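Local coordinates for protein thermophilic dibenzothiophene desulfurization enzyme C (Paenibacillus sp. A11-2, PDB 5XDG) that probably oxidises dibenzothiophene to its sulfoxide and sulfone with molecular oxygen and reduced FMN, as a DszC-family flavin monooxygenase, at residues A[246-251]-A[336-341]; A[55-60]-A[93-98]; A[154-159]-A[215-220]. All coordinates share one frame; numbering follows the deposited sequence.

Contacts 1 and 2 are buried and lie in helical parts of the acyl-CoA dehydrogenase-type fold, whereas contact 3 is partly buried and belongs to the beta-rich middle part. Their chemistry follows their place. Contact 1 is apolar side-chain packing between two helices; contact 2 sets a loop against a helix with one side-chain hydrogen bond amid leucines and aromatic rings; contact 3 is a backbone hydrogen-bond ladder between strands. Contacts 1 and 2 meet through Trp-247, Thr-251 and Ser-96, and both reach the bound dibenzothiophene 5-oxide. Contacts 2 and 3, with centres about 23 Å apart, do not touch, yet Tyr-93 and Phe-158 bring both to the flavin.

Contact 1 of 3, residues A[246-251]-A[336-341]; sequences LWTPIT and QLMVQV. With 83U (dibenzothiophene 5-oxide), chain H.
Pro-249 packs on Leu-337, Met-338 and Val-341 where helix 247-276 begins alongside helix 331-358, in the helical C-terminal part of an acyl-CoA dehydrogenase-type fold. The two segments run in nearly the same direction, 22° apart, with axes 9.2 Å from each other. The Leu-337 and Pro-249 side chains cross at about a right angle, with Leu-337 CG 3.9 Å from Pro-249 CB. Met-338 also crosses the proline side chain at about a right angle, but from the CD side: its CG lies anti to the backbone N (chi1 -172°), and bends at the next two torsions bring SD to 3.8 Å from Pro-249 CD. The same sulfur meets the methyl CG2 of Thr-248, whose hydroxyl is hydrogen-bonded to Ser-411 O. Leu-246 adds a methyl contact, CD2 to Leu-337 CD2 at 4.0 Å. Trp-247 leaves the helix on another side, toward the substrate pocket. Its CZ2 lies 3.7 Å from C1 of dibenzothiophene 5-oxide, which approaches the indole edge near the ring plane, while NE1 is hydrogen-bonded to Ser-96 O and Thr-251 OG1 sits over one face near the rim. With an alanine here, Ser-96 O would probably lose its indole partner and the bound ring system one wall of its site. Between the two segments the closest atoms are Val-341 CG1 and Pro-249 O, 3.4 Å apart.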
loop_
_atom_site.group_PDB
_atom_site.type_symbol
_atom_site.label_atom_id
_atom_site.label_comp_id
_atom_site.label_asym_id
_atom_site.label_seq_id
_atom_site.Cartn_x
_atom_site.Cartn_y
_atom_site.Cartn_z
ATOM N N LEU A 246 24.155 -18.590 15.679
ATOM C CA LEU A 246 22.878 -18.987 15.101
ATOM C C LEU A 246 21.702 -18.625 15.996
ATOM O O LEU A 246 20.560 -18.677 15.531
ATOM C CB LEU A 246 22.850 -20.493 14.827
ATOM C CG LEU A 246 23.774 -21.041 13.744
ATOM C CD1 LEU A 246 23.710 -22.548 13.720
ATOM C CD2 LEU A 246 23.385 -20.458 12.383
ATOM N N TRP A 247 21.948 -18.283 17.263
ATOM C CA TRP A 247 20.839 -18.011 18.175
ATOM C C TRP A 247 19.923 -16.919 17.629
ATOM O O TRP A 247 18.692 -17.035 17.694
ATOM C CB TRP A 247 21.370 -17.625 19.556
ATOM C CG TRP A 247 20.258 -17.273 20.499
ATOM C CD1 TRP A 247 19.527 -18.139 21.264
ATOM C CD2 TRP A 247 19.726 -15.974 20.743
ATOM N NE1 TRP A 247 18.573 -17.450 21.974
ATOM C CE2 TRP A 247 18.683 -16.119 21.683
ATOM C CE3 TRP A 247 20.032 -14.695 20.267
ATOM C CZ2 TRP A 247 17.938 -15.035 22.152
ATOM C CZ3 TRP A 247 19.289 -13.616 20.732
ATOM C CH2 TRP A 247 18.253 -13.795 21.664
ATOM N N THR A 248 20.499 -15.838 17.103
ATOM C CA THR A 248 19.657 -14.731 16.651
ATOM C C THR A 248 18.773 -15.132 15.481
ATOM O O THR A 248 17.549 -14.934 15.567
ATOM C CB THR A 248 20.521 -13.517 16.314
ATOM O OG1 THR A 248 21.450 -13.285 17.379
ATOM C CG2 THR A 248 19.637 -12.286 16.131
ATOM N N PRO A 249 19.289 -15.691 14.378
ATOM C CA PRO A 249 18.370 -16.078 13.291
ATOM C C PRO A 249 17.338 -17.098 13.732
ATOM O O PRO A 249 16.183 -17.021 13.302
ATOM C CB PRO A 249 19.305 -16.621 12.195
ATOM C CG PRO A 249 20.644 -16.801 12.858
ATOM C CD PRO A 249 20.706 -15.832 13.983
ATOM N N ILE A 250 17.721 -18.046 14.593
ATOM C CA ILE A 250 16.756 -18.999 15.141
ATOM C C ILE A 250 15.624 -18.266 15.849
ATOM O O ILE A 250 14.437 -18.540 15.611
ATOM C CB ILE A 250 17.467 -19.980 16.090
ATOM C CG1 ILE A 250 18.234 -21.022 15.263
ATOM C CG2 ILE A 250 16.464 -20.608 17.069
ATOM C CD1 ILE A 250 19.105 -21.941 16.128
ATOM N N THR A 251 15.982 -17.341 16.745
ATOM C CA THR A 251 15.005 -16.659 17.591
ATOM C C THR A 251 14.131 -15.714 16.772
ATOM O O THR A 251 12.915 -15.637 16.988
ATOM C CB THR A 251 15.744 -15.917 18.713
ATOM O OG1 THR A 251 16.403 -16.874 19.557
ATOM C CG2 THR A 251 14.783 -15.086 19.575
ATOM N N GLN A 336 23.873 -14.993 5.357
ATOM C CA GLN A 336 22.792 -15.283 4.420
ATOM C C GLN A 336 21.538 -15.729 5.154
ATOM O O GLN A 336 20.425 -15.328 4.794
ATOM C CB GLN A 336 23.214 -16.366 3.430
ATOM C CG GLN A 336 24.305 -15.963 2.464
ATOM C CD GLN A 336 24.487 -16.993 1.366
ATOM O OE1 GLN A 336 24.094 -18.155 1.518
ATOM N NE2 GLN A 336 25.066 -16.573 0.247
ATOM N N LEU A 337 21.698 -16.600 6.151
ATOM C CA LEU A 337 20.545 -17.048 6.928
ATOM C C LEU A 337 19.875 -15.878 7.636
ATOM O O LEU A 337 18.646 -15.750 7.621
ATOM C CB LEU A 337 20.972 -18.119 7.936
ATOM C CG LEU A 337 19.877 -18.602 8.885
ATOM C CD1 LEU A 337 18.708 -19.167 8.096
ATOM C CD2 LEU A 337 20.444 -19.646 9.848
ATOM N N MET A 338 20.667 -15.013 8.274
ATOM C CA MET A 338 20.078 -13.878 8.975
ATOM C C MET A 338 19.317 -12.971 8.011
ATOM O O MET A 338 18.241 -12.463 8.347
ATOM C CB MET A 338 21.154 -13.090 9.714
ATOM C CG MET A 338 20.577 -11.994 10.632
ATOM S SD MET A 338 19.708 -12.646 12.100
ATOM C CE MET A 338 18.052 -11.995 11.840
ATOM N N VAL A 339 19.854 -12.766 6.807
ATOM C CA VAL A 339 19.143 -11.983 5.794
ATOM C C VAL A 339 17.813 -12.646 5.450
ATOM O O VAL A 339 16.770 -11.986 5.368
ATOM C CB VAL A 339 20.013 -11.801 4.535
ATOM C CG1 VAL A 339 19.153 -11.302 3.368
ATOM C CG2 VAL A 339 21.171 -10.842 4.801
ATOM N N GLN A 340 17.831 -13.962 5.235
ATOM C CA GLN A 340 16.587 -14.660 4.905
ATOM C C GLN A 340 15.589 -14.572 6.048
ATOM O O GLN A 340 14.379 -14.436 5.821
ATOM C CB GLN A 340 16.862 -16.123 4.582
ATOM C CG GLN A 340 17.687 -16.304 3.338
ATOM C CD GLN A 340 16.978 -15.755 2.131
ATOM O OE1 GLN A 340 15.821 -16.101 1.868
ATOM N NE2 GLN A 340 17.651 -14.873 1.396
ATOM N N VAL A 341 16.073 -14.686 7.284
ATOM C CA VAL A 341 15.173 -14.638 8.432
ATOM C C VAL A 341 14.627 -13.226 8.616
ATOM O O VAL A 341 13.431 -13.030 8.854
ATOM C CB VAL A 341 15.880 -15.145 9.703
ATOM C CG1 VAL A 341 15.053 -14.791 10.938
ATOM C CG2 VAL A 341 16.107 -16.658 9.626
HETATM C C4 83U H . 16.335 -10.978 23.876
HETATM C C7 83U H . 14.268 -13.842 23.994
HETATM C C1 83U H . 16.362 -13.002 24.861
HETATM O O1 83U H . 15.096 -11.758 21.989
HETATM C C10 83U H . 18.724 -10.020 24.808
HETATM S S1 83U H . 15.104 -11.578 23.461
HETATM C C2 83U H . 17.099 -11.772 24.714
HETATM C C3 83U H . 15.216 -12.847 24.103
HETATM C C5 83U H . 16.577 -14.202 25.532
HETATM C C6 83U H . 18.318 -11.287 25.181
HETATM C C8 83U H . 16.730 -9.715 23.497
HETATM C C9 83U H . 15.632 -15.204 25.431
HETATM C C11 83U H . 14.482 -15.023 24.667
HETATM C C12 83U H . 17.934 -9.238 23.970
#

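Contact 2 of 3, residues A[55-60]-A[93-98]; sequences LTLLIS and YHFSNF. With FMN (flavin mononucleotide), chain E; 83U (dibenzothiophene 5-oxide), chain H.
His-94 reaches from helix 85-104 to Leu-55, in the loop that follows helix 43-52. Its CB points at the loop, and CG, anti to the backbone N (chi1 164°), carries the imidazole to the loop. Leu-55 CD2 lies over one face in a CH-pi contact, 3.5 Å from the His-94 ring centroid and only 6° off the normal, so all five ring atoms lie close to that one methyl. His-94 CD2 in turn sits over the centre of one face of the Phe-95 ring. ND1 is hydrogen-bonded to the backbone N of Leu-124, and at the tip NE2 donates to Leu-55 O at 3.0 Å, with that oxygen near the imidazole plane and the donor on a carbonyl lone pair. Two bonds on separate nitrogens fix the rotation of the ring. Beside it, Phe-95 CZ meets Leu-57 CD1 at 3.9 Å, and its CD1 touches Leu-58 CD1. One turn further, Phe-98 fits against the end of the type I turn 56-59: CE2 is 3.5 Å from Leu-58 CB, and CE1 is 3.7 Å from Ile-59 CG1. The helix shows another side to the ligands, where Tyr-93 CE1 is 3.0 Å from FMN O4 and Asn-97 OD1 is 3.1 Å from C9 of dibenzothiophene 5-oxide. A loop thus backs the helix that lines the flavin and substrate site, in the N-terminal helical domain of the acyl-CoA dehydrogenase fold.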
loop_
_atom_site.group_PDB
_atom_site.type_symbol
_atom_site.label_atom_id
_atom_site.label_comp_id
_atom_site.label_asym_id
_atom_site.label_seq_id
_atom_site.Cartn_x
_atom_site.Cartn_y
_atom_site.Cartn_z
ATOM N N LEU A 55 7.794 -29.775 24.977
ATOM C CA LEU A 55 8.916 -28.963 25.433
ATOM C C LEU A 55 10.248 -29.672 25.231
ATOM O O LEU A 55 11.293 -29.010 25.225
ATOM C CB LEU A 55 8.743 -28.592 26.899
ATOM C CG LEU A 55 7.516 -27.752 27.280
ATOM C CD1 LEU A 55 7.373 -27.752 28.806
ATOM C CD2 LEU A 55 7.657 -26.310 26.766
ATOM N N THR A 56 10.234 -30.993 25.054
ATOM C CA THR A 56 11.443 -31.795 24.889
ATOM C C THR A 56 11.747 -32.122 23.426
ATOM O O THR A 56 12.573 -32.999 23.151
ATOM C CB THR A 56 11.328 -33.089 25.709
ATOM O OG1 THR A 56 10.397 -33.983 25.090
ATOM C CG2 THR A 56 10.853 -32.779 27.127
ATOM N N LEU A 57 11.121 -31.406 22.489
ATOM C CA LEU A 57 11.255 -31.695 21.064
ATOM C C LEU A 57 12.707 -31.790 20.599
ATOM O O LEU A 57 13.030 -32.603 19.733
ATOM C CB LEU A 57 10.539 -30.607 20.263
ATOM C CG LEU A 57 9.072 -30.876 19.972
ATOM C CD1 LEU A 57 8.408 -29.598 19.504
ATOM C CD2 LEU A 57 8.965 -31.955 18.919
ATOM N N LEU A 58 13.582 -30.939 21.121
ATOM C CA LEU A 58 14.947 -30.860 20.622
ATOM C C LEU A 58 15.937 -31.610 21.499
ATOM O O LEU A 58 17.140 -31.577 21.221
ATOM C CB LEU A 58 15.376 -29.393 20.476
ATOM C CG LEU A 58 14.638 -28.619 19.372
ATOM C CD1 LEU A 58 15.137 -27.185 19.285
ATOM C CD2 LEU A 58 14.804 -29.326 18.022
ATOM N N ILE A 59 15.465 -32.283 22.539
ATOM C CA ILE A 59 16.326 -33.106 23.383
ATOM C C ILE A 59 16.420 -34.488 22.760
ATOM O O ILE A 59 15.402 -35.071 22.368
ATOM C CB ILE A 59 15.784 -33.178 24.819
ATOM C CG1 ILE A 59 15.835 -31.792 25.467
ATOM C CG2 ILE A 59 16.563 -34.207 25.638
ATOM C CD1 ILE A 59 15.281 -31.737 26.876
ATOM N N SER A 60 17.646 -35.004 22.650
ATOM C CA SER A 60 17.875 -36.290 22.008
ATOM C C SER A 60 17.072 -37.390 22.692
ATOM O O SER A 60 16.815 -37.347 23.902
ATOM C CB SER A 60 19.362 -36.646 22.057
ATOM O OG SER A 60 19.775 -36.816 23.406
ATOM N N TYR A 93 9.335 -18.918 22.992
ATOM C CA TYR A 93 10.458 -18.397 23.772
ATOM C C TYR A 93 11.167 -19.504 24.530
ATOM O O TYR A 93 12.385 -19.438 24.735
ATOM C CB TYR A 93 9.986 -17.326 24.753
ATOM C CG TYR A 93 9.873 -15.964 24.127
ATOM C CD1 TYR A 93 10.602 -14.884 24.618
ATOM C CD2 TYR A 93 9.056 -15.760 23.023
ATOM C CE1 TYR A 93 10.501 -13.630 24.038
ATOM C CE2 TYR A 93 8.949 -14.522 22.437
ATOM C CZ TYR A 93 9.670 -13.457 22.946
ATOM O OH TYR A 93 9.543 -12.218 22.354
ATOM N N HIS A 94 10.421 -20.516 24.971
ATOM C CA HIS A 94 11.054 -21.676 25.584
ATOM C C HIS A 94 12.145 -22.240 24.671
ATOM O O HIS A 94 13.233 -22.598 25.136
ATOM C CB HIS A 94 9.985 -22.726 25.912
ATOM C CG HIS A 94 10.531 -24.092 26.196
ATOM N ND1 HIS A 94 10.929 -24.493 27.455
ATOM C CD2 HIS A 94 10.750 -25.148 25.375
ATOM C CE1 HIS A 94 11.356 -25.744 27.398
ATOM N NE2 HIS A 94 11.265 -26.161 26.146
ATOM N N PHE A 95 11.882 -22.291 23.362
ATOM C CA PHE A 95 12.870 -22.848 22.445
ATOM C C PHE A 95 13.986 -21.863 22.114
ATOM O O PHE A 95 15.101 -22.294 21.795
ATOM C CB PHE A 95 12.183 -23.360 21.183
ATOM C CG PHE A 95 11.419 -24.633 21.417
ATOM C CD1 PHE A 95 12.093 -25.843 21.521
ATOM C CD2 PHE A 95 10.052 -24.619 21.592
ATOM C CE1 PHE A 95 11.408 -27.026 21.774
ATOM C CE2 PHE A 95 9.360 -25.801 21.850
ATOM C CZ PHE A 95 10.041 -27.002 21.935
ATOM N N SER A 96 13.724 -20.557 22.168
ATOM C CA SER A 96 14.830 -19.602 22.119
ATOM C C SER A 96 15.756 -19.800 23.317
ATOM O O SER A 96 16.989 -19.851 23.173
ATOM C CB SER A 96 14.295 -18.168 22.072
ATOM O OG SER A 96 15.371 -17.226 22.103
ATOM N N ASN A 97 15.168 -19.916 24.510
ATOM C CA ASN A 97 15.949 -20.174 25.715
ATOM C C ASN A 97 16.701 -21.497 25.605
ATOM O O ASN A 97 17.886 -21.571 25.959
ATOM C CB ASN A 97 15.034 -20.185 26.946
ATOM C CG ASN A 97 14.340 -18.840 27.205
ATOM O OD1 ASN A 97 14.867 -17.777 26.886
ATOM N ND2 ASN A 97 13.143 -18.897 27.796
ATOM N N PHE A 98 16.029 -22.550 25.121
ATOM C CA PHE A 98 16.688 -23.845 24.972
ATOM C C PHE A 98 17.804 -23.780 23.940
ATOM O O PHE A 98 18.864 -24.385 24.124
ATOM C CB PHE A 98 15.696 -24.934 24.573
ATOM C CG PHE A 98 16.330 -26.296 24.426
ATOM C CD1 PHE A 98 16.514 -27.102 25.540
ATOM C CD2 PHE A 98 16.762 -26.764 23.181
ATOM C CE1 PHE A 98 17.116 -28.358 25.418
ATOM C CE2 PHE A 98 17.364 -28.010 23.060
ATOM C CZ PHE A 98 17.534 -28.809 24.178
HETATM N N1 FMN E . 12.979 -9.007 25.800
HETATM C C2 FMN E . 13.728 -10.025 26.365
HETATM O O2 FMN E . 14.928 -9.843 26.588
HETATM N N3 FMN E . 13.141 -11.240 26.676
HETATM C C4 FMN E . 11.796 -11.440 26.428
HETATM O O4 FMN E . 11.260 -12.515 26.721
HETATM C C4A FMN E . 11.038 -10.416 25.859
HETATM N N5 FMN E . 9.695 -10.628 25.618
HETATM C C5A FMN E . 8.933 -9.621 25.051
HETATM C C6 FMN E . 7.569 -9.823 24.798
HETATM C C7 FMN E . 6.788 -8.820 24.223
HETATM C C7M FMN E . 5.322 -9.034 23.960
HETATM C C8 FMN E . 7.388 -7.606 23.915
HETATM C C8M FMN E . 6.651 -6.456 23.297
HETATM C C9 FMN E . 8.728 -7.411 24.167
HETATM C C9A FMN E . 9.528 -8.400 24.737
HETATM N N10 FMN E . 10.889 -8.177 24.944
HETATM C C10 FMN E . 11.633 -9.188 25.545
HETATM C "C1'" FMN E . 11.487 -6.802 24.680
HETATM C "C2'" FMN E . 12.330 -6.339 23.497
HETATM O "O2'" FMN E . 13.505 -7.119 23.405
HETATM C "C3'" FMN E . 12.672 -4.843 23.751
HETATM O "O3'" FMN E . 13.444 -4.753 24.936
HETATM C "C4'" FMN E . 11.465 -3.888 23.903
HETATM O "O4'" FMN E . 10.403 -4.389 23.124
HETATM C "C5'" FMN E . 11.767 -2.425 23.513
HETATM O "O5'" FMN E . 10.828 -1.483 24.032
HETATM P P FMN E . 10.584 -0.021 23.349
HETATM O O1P FMN E . 10.386 -0.215 21.854
HETATM O O2P FMN E . 9.339 0.643 23.898
HETATM O O3P FMN E . 11.744 0.913 23.613
HETATM C C4 83U H . 16.335 -10.978 23.876
HETATM C C7 83U H . 14.268 -13.842 23.994
HETATM C C1 83U H . 16.362 -13.002 24.861
HETATM O O1 83U H . 15.096 -11.758 21.989
HETATM C C10 83U H . 18.724 -10.020 24.808
HETATM S S1 83U H . 15.104 -11.578 23.461
HETATM C C2 83U H . 17.099 -11.772 24.714
HETATM C C3 83U H . 15.216 -12.847 24.103
HETATM C C5 83U H . 16.577 -14.202 25.532
HETATM C C6 83U H . 18.318 -11.287 25.181
HETATM C C8 83U H . 16.730 -9.715 23.497
HETATM C C9 83U H . 15.632 -15.204 25.431
HETATM C C11 83U H . 14.482 -15.023 24.667
HETATM C C12 83U H . 17.934 -9.238 23.970
#

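Contact 3 of 3, residues A[154-159]-A[215-220]; sequences GTKAFC and VTFSGV. With FMN (flavin mononucleotide), chain E.
Gly-154 and Lys-156 pair with Phe-217 and Val-215 as the antiparallel, hydrogen-bonded positions of a short beta ladder. Four backbone bonds form its tight part, among them Phe-217 N to Gly-154 O at 2.7 Å and Lys-156 N to Val-215 O at 2.8 Å, the latter nearly straight (168°). The backbone angles of Gly-154 would press a CB against the preceding carbonyl, so glycine suits the site. Its O also lies in the plane of the Phe-217 ring, at the edge, 3.4 Å from CD1. On the sheet face that carries Lys-156, Val-215 and Phe-217, Lys-156 CG touches Phe-217 CE1; a bend at the second torsion (chi2 -72°) then leads the lysine chain away, and NZ is salt-bridged to Glu-130 and hydrogen-bonded to Ser-128 O. Further along, Cys-159 SG packs on Val-215 CG2 at 3.5 Å. The face with Thr-155 and Thr-216 is looser and more open to solvent. There this non-hydrogen-bonded pair is joined by one hydrogen bond between the hydroxyls, OG1 to OG1 at 3.1 Å, and Thr-216 OG1 is also hydrogen-bonded to Asn-199 ND2. Beyond the ladder the chain runs to the flavin: Phe-158 CB lies 3.4 Å from FMN N10, and FMN C1' lies over one face of its ring. In the middle-domain sheet, strand 215-222 also pairs with strands 150-153 and 196-198, and Ala-127 of strand 124-127 is touched by Lys-156, Cys-159 and Phe-217.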
loop_
_atom_site.group_PDB
_atom_site.type_symbol
_atom_site.label_atom_id
_atom_site.label_comp_id
_atom_site.label_asym_id
_atom_site.label_seq_id
_atom_site.Cartn_x
_atom_site.Cartn_y
_atom_site.Cartn_z
ATOM N N GLY A 154 19.772 -6.642 40.584
ATOM C CA GLY A 154 19.125 -5.697 39.690
ATOM C C GLY A 154 17.769 -6.129 39.173
ATOM O O GLY A 154 17.285 -7.208 39.527
ATOM N N THR A 155 17.142 -5.296 38.338
ATOM C CA THR A 155 15.801 -5.551 37.829
ATOM C C THR A 155 15.819 -5.701 36.312
ATOM O O THR A 155 16.379 -4.858 35.601
ATOM C CB THR A 155 14.833 -4.433 38.228
ATOM O OG1 THR A 155 14.697 -4.402 39.652
ATOM C CG2 THR A 155 13.456 -4.672 37.609
ATOM N N LYS A 156 15.192 -6.769 35.827
ATOM C CA LYS A 156 15.010 -7.024 34.406
ATOM C C LYS A 156 13.566 -6.751 34.002
ATOM O O LYS A 156 12.647 -6.841 34.821
ATOM C CB LYS A 156 15.371 -8.468 34.060
ATOM C CG LYS A 156 16.841 -8.810 34.215
ATOM C CD LYS A 156 17.681 -8.162 33.109
ATOM C CE LYS A 156 19.076 -8.794 33.054
ATOM N NZ LYS A 156 19.856 -8.318 31.871
ATOM N N ALA A 157 13.374 -6.427 32.727
ATOM C CA ALA A 157 12.066 -6.122 32.170
ATOM C C ALA A 157 11.734 -7.121 31.070
ATOM O O ALA A 157 12.608 -7.832 30.566
ATOM C CB ALA A 157 12.021 -4.689 31.622
ATOM N N PHE A 158 10.451 -7.176 30.706
ATOM C CA PHE A 158 9.964 -8.061 29.641
ATOM C C PHE A 158 10.450 -9.504 29.834
ATOM O O PHE A 158 11.020 -10.127 28.930
ATOM C CB PHE A 158 10.375 -7.526 28.264
ATOM C CG PHE A 158 9.595 -6.315 27.812
ATOM C CD1 PHE A 158 8.310 -6.451 27.304
ATOM C CD2 PHE A 158 10.158 -5.049 27.865
ATOM C CE1 PHE A 158 7.589 -5.340 26.876
ATOM C CE2 PHE A 158 9.447 -3.934 27.433
ATOM C CZ PHE A 158 8.163 -4.081 26.937
ATOM N N CYS A 159 10.199 -10.057 31.022
ATOM C CA CYS A 159 10.714 -11.388 31.359
ATOM C C CYS A 159 9.701 -12.468 30.973
ATOM O O CYS A 159 9.050 -13.096 31.808
ATOM C CB CYS A 159 11.071 -11.455 32.838
ATOM S SG CYS A 159 12.333 -10.269 33.275
ATOM N N VAL A 215 11.412 -8.625 36.828
ATOM C CA VAL A 215 11.967 -9.578 37.791
ATOM C C VAL A 215 13.139 -8.918 38.504
ATOM O O VAL A 215 14.031 -8.363 37.853
ATOM C CB VAL A 215 12.436 -10.882 37.112
ATOM C CG1 VAL A 215 13.087 -11.809 38.132
ATOM C CG2 VAL A 215 11.280 -11.582 36.395
ATOM N N THR A 216 13.165 -9.004 39.835
ATOM C CA THR A 216 14.178 -8.327 40.639
ATOM C C THR A 216 15.110 -9.336 41.304
ATOM O O THR A 216 14.647 -10.299 41.926
ATOM C CB THR A 216 13.530 -7.437 41.702
ATOM O OG1 THR A 216 12.762 -6.409 41.063
ATOM C CG2 THR A 216 14.597 -6.790 42.562
ATOM N N PHE A 217 16.420 -9.091 41.187
ATOM C CA PHE A 217 17.472 -9.959 41.716
ATOM C C PHE A 217 18.172 -9.251 42.871
ATOM O O PHE A 217 18.845 -8.236 42.663
ATOM C CB PHE A 217 18.492 -10.314 40.633
ATOM C CG PHE A 217 17.918 -11.065 39.481
ATOM C CD1 PHE A 217 17.282 -10.393 38.444
ATOM C CD2 PHE A 217 18.017 -12.444 39.425
ATOM C CE1 PHE A 217 16.748 -11.088 37.374
ATOM C CE2 PHE A 217 17.484 -13.148 38.357
ATOM C CZ PHE A 217 16.847 -12.467 37.330
ATOM N N SER A 218 18.037 -9.795 44.082
ATOM C CA SER A 218 18.742 -9.280 45.256
ATOM C C SER A 218 19.639 -10.383 45.806
ATOM O O SER A 218 19.144 -11.395 46.316
ATOM C CB SER A 218 17.767 -8.789 46.329
ATOM O OG SER A 218 16.564 -8.309 45.756
ATOM N N GLY A 219 20.954 -10.191 45.692
ATOM C CA GLY A 219 21.914 -11.124 46.267
ATOM C C GLY A 219 21.825 -12.536 45.738
ATOM O O GLY A 219 22.178 -13.483 46.450
ATOM N N VAL A 220 21.375 -12.709 44.498
ATOM C CA VAL A 220 21.086 -14.034 43.962
ATOM C C VAL A 220 22.395 -14.718 43.588
ATOM O O VAL A 220 23.186 -14.187 42.801
ATOM C CB VAL A 220 20.140 -13.946 42.759
ATOM C CG1 VAL A 220 20.031 -15.295 42.066
ATOM C CG2 VAL A 220 18.773 -13.462 43.212
HETATM N N1 FMN E . 12.979 -9.007 25.800
HETATM C C2 FMN E . 13.728 -10.025 26.365
HETATM O O2 FMN E . 14.928 -9.843 26.588
HETATM N N3 FMN E . 13.141 -11.240 26.676
HETATM C C4 FMN E . 11.796 -11.440 26.428
HETATM O O4 FMN E . 11.260 -12.515 26.721
HETATM C C4A FMN E . 11.038 -10.416 25.859
HETATM N N5 FMN E . 9.695 -10.628 25.618
HETATM C C5A FMN E . 8.933 -9.621 25.051
HETATM C C6 FMN E . 7.569 -9.823 24.798
HETATM C C7 FMN E . 6.788 -8.820 24.223
HETATM C C7M FMN E . 5.322 -9.034 23.960
HETATM C C8 FMN E . 7.388 -7.606 23.915
HETATM C C8M FMN E . 6.651 -6.456 23.297
HETATM C C9 FMN E . 8.728 -7.411 24.167
HETATM C C9A FMN E . 9.528 -8.400 24.737
HETATM N N10 FMN E . 10.889 -8.177 24.944
HETATM C C10 FMN E . 11.633 -9.188 25.545
HETATM C "C1'" FMN E . 11.487 -6.802 24.680
HETATM C "C2'" FMN E . 12.330 -6.339 23.497
HETATM O "O2'" FMN E . 13.505 -7.119 23.405
HETATM C "C3'" FMN E . 12.672 -4.843 23.751
HETATM O "O3'" FMN E . 13.444 -4.753 24.936
HETATM C "C4'" FMN E . 11.465 -3.888 23.903
HETATM O "O4'" FMN E . 10.403 -4.389 23.124
HETATM C "C5'" FMN E . 11.767 -2.425 23.513
HETATM O "O5'" FMN E . 10.828 -1.483 24.032
HETATM P P FMN E . 10.584 -0.021 23.349
HETATM O O1P FMN E . 10.386 -0.215 21.854
HETATM O O2P FMN E . 9.339 0.643 23.898
HETATM O O3P FMN E . 11.744 0.913 23.613
#